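Local coordinates for WbmS, polysaccharide deacetylase involved in O-antigen biosynthesis (Bordetella bronchiseptica, PDB 3HFT), which probably removes acetyl groups from a saccharide as a zinc-dependent polysaccharide deacetylase of O-antigen biosynthesis, at residues 203-208 against 246-251; 137-142 against 147-152. All blocks are in the same frame, centred on the assembly; numbering follows the deposited sequence.

How the contacts relate
Both contacts are buried, yet they lie on opposite sides of the chain's centre, with centres 22 Å apart and nearest atoms about 6 Å apart. They share no helix or strand. Contact 1 sets strand 203-207 of the parallel sheet against the C-terminal helix 245-256; contact 2 joins the end of helix 133-141 to the chain that leaves the short strand 146-147. Contact 1 buries 187 Å² through carbon alone, aromatic rings and leucines. Contact 2 buries 82 Å² and sets a phenylalanine edge against a carboxylate and an amide. Segment 147-152 also reaches the second subunit, whereas no other protein chain touches contact 1.

Contact 1 (203-208 against 246-251); sequences NVLDFH and RTFLQS. With EDO (1,2-ethanediol), chain F.
Phe207 and Leu249 bring strand 203-207 and helix 246-251 closest, their CA atoms 8.6 Å apart; the segment axes approach to 11.0 Å and run at 142°, closer to antiparallel than to perpendicular. The gap is filled by apolar side chains. Leu249 lays its CD1 methyl over one face of the Phe207 ring, 4.2 Å from the ring centroid and displaced toward the rim, a CH-pi contact. Its CB adds a second touch, 3.8 Å from Phe207 CE2. Phe248, with CG anti to its backbone N (chi1 176°), reaches toward the strand and presents a ring edge: its CD1 lies 3.7 Å from Phe207 CZ, which sits in the plane of the Phe248 ring. The two phenylalanine side chains cross at about a right angle. Two residues before Phe207, on the same side of the strand, Leu205 extends CD2 to 4.0 Å from Phe248 CE1. His208 does not touch the helix: its NE2 donates to O2 of a 1,2-ethanediol, probably from the crystallisation liquor, at 2.6 Å, ND1 is bonded to Asp179, and the side chain touches the zinc ligand Asp46. The helix thus lies against the deacetylase domain's parallel sheet. Trp177 of adjoining strand 177-178 stacks on Phe248 and also meets Phe207, Ile60 of helix 50-63 touches Leu249, and strand 39-44 flanks 203-207 on its other side.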
loop_
_atom_site.group_PDB
_atom_site.type_symbol
_atom_site.label_atom_id
_atom_site.label_comp_id
_atom_site.label_asym_id
_atom_site.label_seq_id
_atom_site.Cartn_x
_atom_site.Cartn_y
_atom_site.Cartn_z
ATOM N N ASN A 203 4.415 -15.842 -3.001
ATOM C CA ASN A 203 5.290 -15.305 -4.049
ATOM C C ASN A 203 4.525 -14.835 -5.282
ATOM O O ASN A 203 4.213 -15.640 -6.180
ATOM C CB ASN A 203 6.276 -16.394 -4.476
ATOM C CG ASN A 203 7.119 -16.904 -3.325
ATOM O OD1 ASN A 203 8.205 -16.351 -3.053
ATOM N ND2 ASN A 203 6.686 -18.009 -2.694
ATOM N N VAL A 204 4.154 -13.560 -5.305
ATOM C CA VAL A 204 3.403 -12.997 -6.414
ATOM C C VAL A 204 4.370 -12.137 -7.236
ATOM O O VAL A 204 5.104 -11.286 -6.684
ATOM C CB VAL A 204 2.173 -12.180 -5.934
ATOM C CG1 VAL A 204 1.337 -11.719 -7.137
ATOM C CG2 VAL A 204 1.323 -12.970 -4.930
ATOM N N LEU A 205 4.409 -12.398 -8.546
ATOM C CA LEU A 205 5.263 -11.634 -9.458
ATOM C C LEU A 205 4.368 -10.972 -10.485
ATOM O O LEU A 205 3.330 -11.536 -10.865
ATOM C CB LEU A 205 6.298 -12.538 -10.145
ATOM C CG LEU A 205 7.338 -13.225 -9.255
ATOM C CD1 LEU A 205 6.834 -14.602 -8.754
ATOM C CD2 LEU A 205 8.647 -13.433 -9.983
ATOM N N ASP A 206 4.755 -9.775 -10.921
ATOM C CA ASP A 206 4.006 -9.005 -11.897
ATOM C C ASP A 206 4.847 -8.746 -13.152
ATOM O O ASP A 206 5.913 -8.109 -13.080
ATOM C CB ASP A 206 3.601 -7.678 -11.283
ATOM C CG ASP A 206 2.707 -6.828 -12.183
ATOM O OD1 ASP A 206 2.219 -7.325 -13.226
ATOM O OD2 ASP A 206 2.454 -5.659 -11.769
ATOM N N PHE A 207 4.347 -9.226 -14.292
ATOM C CA PHE A 207 4.985 -9.001 -15.604
ATOM C C PHE A 207 4.062 -8.205 -16.528
ATOM O O PHE A 207 2.855 -8.318 -16.445
ATOM C CB PHE A 207 5.281 -10.319 -16.302
ATOM C CG PHE A 207 6.353 -11.155 -15.646
ATOM C CD1 PHE A 207 6.045 -12.051 -14.644
ATOM C CD2 PHE A 207 7.675 -11.073 -16.085
ATOM C CE1 PHE A 207 7.055 -12.850 -14.074
ATOM C CE2 PHE A 207 8.677 -11.844 -15.511
ATOM C CZ PHE A 207 8.361 -12.724 -14.495
ATOM N N HIS A 208 4.658 -7.441 -17.427
ATOM C CA HIS A 208 3.937 -6.744 -18.495
ATOM C C HIS A 208 4.280 -7.402 -19.831
ATOM O O HIS A 208 5.448 -7.630 -20.126
ATOM C CB HIS A 208 4.320 -5.267 -18.545
ATOM C CG HIS A 208 4.028 -4.542 -17.274
ATOM N ND1 HIS A 208 4.909 -4.536 -16.206
ATOM C CD2 HIS A 208 2.936 -3.859 -16.872
ATOM C CE1 HIS A 208 4.368 -3.853 -15.208
ATOM N NE2 HIS A 208 3.166 -3.441 -15.580
ATOM N N ARG A 246 12.044 -11.401 -20.271
ATOM C CA ARG A 246 11.596 -12.606 -20.950
ATOM C C ARG A 246 12.420 -13.820 -20.534
ATOM O O ARG A 246 11.873 -14.879 -20.213
ATOM C CB ARG A 246 11.705 -12.439 -22.461
ATOM C CG ARG A 246 11.049 -13.531 -23.275
ATOM C CD ARG A 246 11.386 -13.327 -24.744
ATOM N NE ARG A 246 10.621 -14.211 -25.602
ATOM C CZ ARG A 246 9.357 -14.019 -25.971
ATOM N NH1 ARG A 246 8.674 -12.996 -25.550
ATOM N NH2 ARG A 246 8.759 -14.891 -26.749
ATOM N N THR A 247 13.736 -13.686 -20.534
ATOM C CA THR A 247 14.584 -14.815 -20.167
ATOM C C THR A 247 14.429 -15.142 -18.669
ATOM O O THR A 247 14.489 -16.296 -18.291
ATOM C CB THR A 247 16.039 -14.602 -20.551
ATOM O OG1 THR A 247 16.547 -13.467 -19.869
ATOM C CG2 THR A 247 16.204 -14.443 -22.078
ATOM N N PHE A 248 14.161 -14.138 -17.837
ATOM C CA PHE A 248 13.898 -14.364 -16.414
ATOM C C PHE A 248 12.640 -15.230 -16.280
ATOM O O PHE A 248 12.622 -16.207 -15.551
ATOM C CB PHE A 248 13.731 -13.013 -15.735
ATOM C CG PHE A 248 13.351 -13.053 -14.268
ATOM C CD1 PHE A 248 12.027 -13.019 -13.877
ATOM C CD2 PHE A 248 14.326 -13.024 -13.279
ATOM C CE1 PHE A 248 11.686 -12.984 -12.550
ATOM C CE2 PHE A 248 13.981 -12.983 -11.947
ATOM C CZ PHE A 248 12.655 -12.963 -11.585
ATOM N N LEU A 249 11.586 -14.854 -16.999
ATOM C CA LEU A 249 10.328 -15.605 -16.942
ATOM C C LEU A 249 10.516 -16.984 -17.500
ATOM O O LEU A 249 10.011 -17.958 -16.941
ATOM C CB LEU A 249 9.256 -14.875 -17.749
ATOM C CG LEU A 249 7.899 -15.556 -17.896
ATOM C CD1 LEU A 249 7.224 -15.886 -16.551
ATOM C CD2 LEU A 249 6.999 -14.632 -18.777
ATOM N N GLN A 250 11.219 -17.098 -18.621
ATOM C CA GLN A 250 11.456 -18.427 -19.198
ATOM C C GLN A 250 12.229 -19.347 -18.249
ATOM O O GLN A 250 11.874 -20.508 -18.106
ATOM C CB GLN A 250 12.168 -18.333 -20.560
ATOM C CG GLN A 250 11.266 -17.778 -21.652
ATOM C CD GLN A 250 12.038 -17.447 -22.913
ATOM O OE1 GLN A 250 13.108 -16.858 -22.855
ATOM N NE2 GLN A 250 11.500 -17.829 -24.042
ATOM N N SER A 251 13.259 -18.833 -17.577
ATOM C CA SER A 251 14.023 -19.637 -16.601
ATOM C C SER A 251 13.209 -20.043 -15.401
ATOM O O SER A 251 13.317 -21.161 -14.906
ATOM C CB SER A 251 15.215 -18.869 -16.064
ATOM O OG SER A 251 16.106 -18.638 -17.121
HETATM C C1 EDO F . 1.245 -1.095 -11.928
HETATM O O1 EDO F . 0.942 -0.030 -12.854
HETATM C C2 EDO F . 1.981 -2.190 -12.701
HETATM O O2 EDO F . 1.348 -2.463 -13.988
#

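Contact 2 (137-142 against 147-152); sequences NMFGER and DCNILV
Phe139 meets a carboxylate and an amide with the edge of its ring, and a single carbon, CE2, makes the nearest approach to both: Asp147 OD2 lies 3.6 Å from it and Asn149 ND2 3.7 Å. The polar pair belongs to an Asx turn, in which Asp147 OD1 accepts the backbone N of Asn149 at 3.1 Å, from above the carboxylate plane, as the chain leaves strand 146-147. Both polar atoms lie in the plane of the ring. The Asn149 amide plane is nearly coplanar with the ring (22° apart), while the carboxylate plane is turned further; the side chains of Phe139 and Asn149 come from opposite directions. Lying in the ring plane, OD2 faces the C-H rim, probably a weakly favourable meeting, whereas ND2 makes van der Waals packing there. Phe139 gets there from the last turn of helix 133-141, its CG lying beside the backbone N (chi1 -76°).

Both carboxylate oxygens of Asp147 serve Asn149, which fixes the turn of the group. OD1 also forms a salt bridge with Arg172 of the neighbouring strand 171-172. The Asn149 amide is held at its other end too, where OD1 accepts from Ser126 N. The Asn149 side chain lies about 9 Å from the zinc ion. Farther along, Ile150 packs on Ile150 of the second subunit. Within the turn, Asn149 ND2 donates to Asp147 OD2 at 2.7 Å, on the syn side but tilted out of the carboxylate plane, with an angle of 149° at the hydrogen.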
loop_
_atom_site.group_PDB
_atom_site.type_symbol
_atom_site.label_atom_id
_atom_site.label_comp_id
_atom_site.label_asym_id
_atom_site.label_seq_id
_atom_site.Cartn_x
_atom_site.Cartn_y
_atom_site.Cartn_z
ATOM N N ASN A 137 -13.001 0.076 -0.424
ATOM C CA ASN A 137 -14.432 -0.058 -0.049
ATOM C C ASN A 137 -15.277 -0.286 -1.300
ATOM O O ASN A 137 -16.170 -1.143 -1.329
ATOM C CB ASN A 137 -14.941 1.203 0.687
ATOM C CG ASN A 137 -14.444 1.304 2.129
ATOM O OD1 ASN A 137 -13.890 0.361 2.680
ATOM N ND2 ASN A 137 -14.654 2.460 2.748
HETATM N N MSE A 138 -14.994 0.482 -2.342
HETATM C CA MSE A 138 -15.750 0.380 -3.568
HETATM C C MSE A 138 -15.456 -0.922 -4.308
HETATM O O MSE A 138 -16.350 -1.477 -4.961
HETATM C CB MSE A 138 -15.512 1.604 -4.463
HETATM C CG MSE A 138 -16.268 2.871 -3.990
HETATM SE SE MSE A 138 -16.250 4.277 -5.332
HETATM C CE MSE A 138 -15.982 3.125 -6.759
ATOM N N PHE A 139 -14.214 -1.405 -4.224
ATOM C CA PHE A 139 -13.869 -2.701 -4.801
ATOM C C PHE A 139 -14.772 -3.753 -4.156
ATOM O O PHE A 139 -15.420 -4.544 -4.840
ATOM C CB PHE A 139 -12.420 -3.104 -4.483
ATOM C CG PHE A 139 -11.355 -2.387 -5.288
ATOM C CD1 PHE A 139 -11.639 -1.726 -6.461
ATOM C CD2 PHE A 139 -10.032 -2.520 -4.914
ATOM C CE1 PHE A 139 -10.605 -1.127 -7.207
ATOM C CE2 PHE A 139 -9.023 -1.938 -5.645
ATOM C CZ PHE A 139 -9.325 -1.226 -6.795
ATOM N N GLY A 140 -14.827 -3.717 -2.829
ATOM C CA GLY A 140 -15.604 -4.675 -2.041
ATOM C C GLY A 140 -17.099 -4.650 -2.295
ATOM O O GLY A 140 -17.717 -5.690 -2.400
ATOM N N GLU A 141 -17.667 -3.462 -2.406
ATOM C CA GLU A 141 -19.072 -3.312 -2.764
ATOM C C GLU A 141 -19.346 -3.966 -4.117
ATOM O O GLU A 141 -20.405 -4.505 -4.311
ATOM C CB GLU A 141 -19.455 -1.844 -2.904
ATOM C CG GLU A 141 -19.419 -1.003 -1.649
ATOM C CD GLU A 141 -19.526 0.509 -1.955
ATOM O OE1 GLU A 141 -19.793 0.890 -3.135
ATOM O OE2 GLU A 141 -19.336 1.309 -0.999
ATOM N N ARG A 142 -18.405 -3.899 -5.052
ATOM C CA ARG A 142 -18.584 -4.514 -6.379
ATOM C C ARG A 142 -18.191 -5.992 -6.420
ATOM O O ARG A 142 -18.024 -6.582 -7.489
ATOM C CB ARG A 142 -17.821 -3.739 -7.458
ATOM C CG ARG A 142 -18.545 -2.528 -8.013
ATOM C CD ARG A 142 -18.337 -1.345 -7.159
ATOM N NE ARG A 142 -18.945 -0.111 -7.651
ATOM C CZ ARG A 142 -18.995 1.001 -6.917
ATOM N NH1 ARG A 142 -18.486 1.010 -5.679
ATOM N NH2 ARG A 142 -19.548 2.103 -7.409
ATOM N N ASP A 147 -7.434 -7.900 -3.410
ATOM C CA ASP A 147 -6.694 -6.703 -3.770
ATOM C C ASP A 147 -5.195 -7.027 -3.925
ATOM O O ASP A 147 -4.592 -7.618 -3.029
ATOM C CB ASP A 147 -6.902 -5.598 -2.733
ATOM C CG ASP A 147 -6.002 -4.413 -2.983
ATOM O OD1 ASP A 147 -4.834 -4.460 -2.499
ATOM O OD2 ASP A 147 -6.468 -3.465 -3.664
ATOM N N CYS A 148 -4.613 -6.665 -5.067
ATOM C CA CYS A 148 -3.235 -6.983 -5.402
ATOM C C CYS A 148 -2.390 -5.727 -5.561
ATOM O O CYS A 148 -1.456 -5.711 -6.339
ATOM C CB CYS A 148 -3.185 -7.812 -6.688
ATOM S SG CYS A 148 -4.049 -9.400 -6.448
ATOM N N ASN A 149 -2.687 -4.705 -4.759
ATOM C CA ASN A 149 -2.055 -3.373 -4.892
ATOM C C ASN A 149 -0.841 -3.050 -4.002
ATOM O O ASN A 149 -0.206 -2.028 -4.191
ATOM C CB ASN A 149 -3.128 -2.309 -4.645
ATOM C CG ASN A 149 -3.991 -2.079 -5.880
ATOM O OD1 ASN A 149 -3.457 -1.858 -6.943
ATOM N ND2 ASN A 149 -5.299 -2.086 -5.727
ATOM N N ILE A 150 -0.534 -3.912 -3.037
ATOM C CA ILE A 150 0.625 -3.708 -2.135
ATOM C C ILE A 150 1.859 -4.425 -2.687
ATOM O O ILE A 150 1.855 -5.663 -2.845
ATOM C CB ILE A 150 0.377 -4.280 -0.718
ATOM C CG1 ILE A 150 -0.784 -3.556 0.000
ATOM C CG2 ILE A 150 1.665 -4.140 0.180
ATOM C CD1 ILE A 150 -0.474 -2.195 0.418
ATOM N N LEU A 151 2.910 -3.658 -2.958
ATOM C CA LEU A 151 4.157 -4.202 -3.414
ATOM C C LEU A 151 5.168 -4.076 -2.294
ATOM O O LEU A 151 5.556 -2.991 -1.924
ATOM C CB LEU A 151 4.646 -3.477 -4.666
ATOM C CG LEU A 151 5.776 -4.103 -5.512
ATOM C CD1 LEU A 151 5.952 -3.295 -6.822
ATOM C CD2 LEU A 151 7.139 -4.259 -4.811
ATOM N N VAL A 152 5.580 -5.211 -1.721
ATOM C CA VAL A 152 6.653 -5.227 -0.753
ATOM C C VAL A 152 7.819 -5.964 -1.413
ATOM O O VAL A 152 7.734 -7.150 -1.684
ATOM C CB VAL A 152 6.243 -5.971 0.553
ATOM C CG1 VAL A 152 7.429 -5.987 1.511
ATOM C CG2 VAL A 152 4.985 -5.312 1.184
#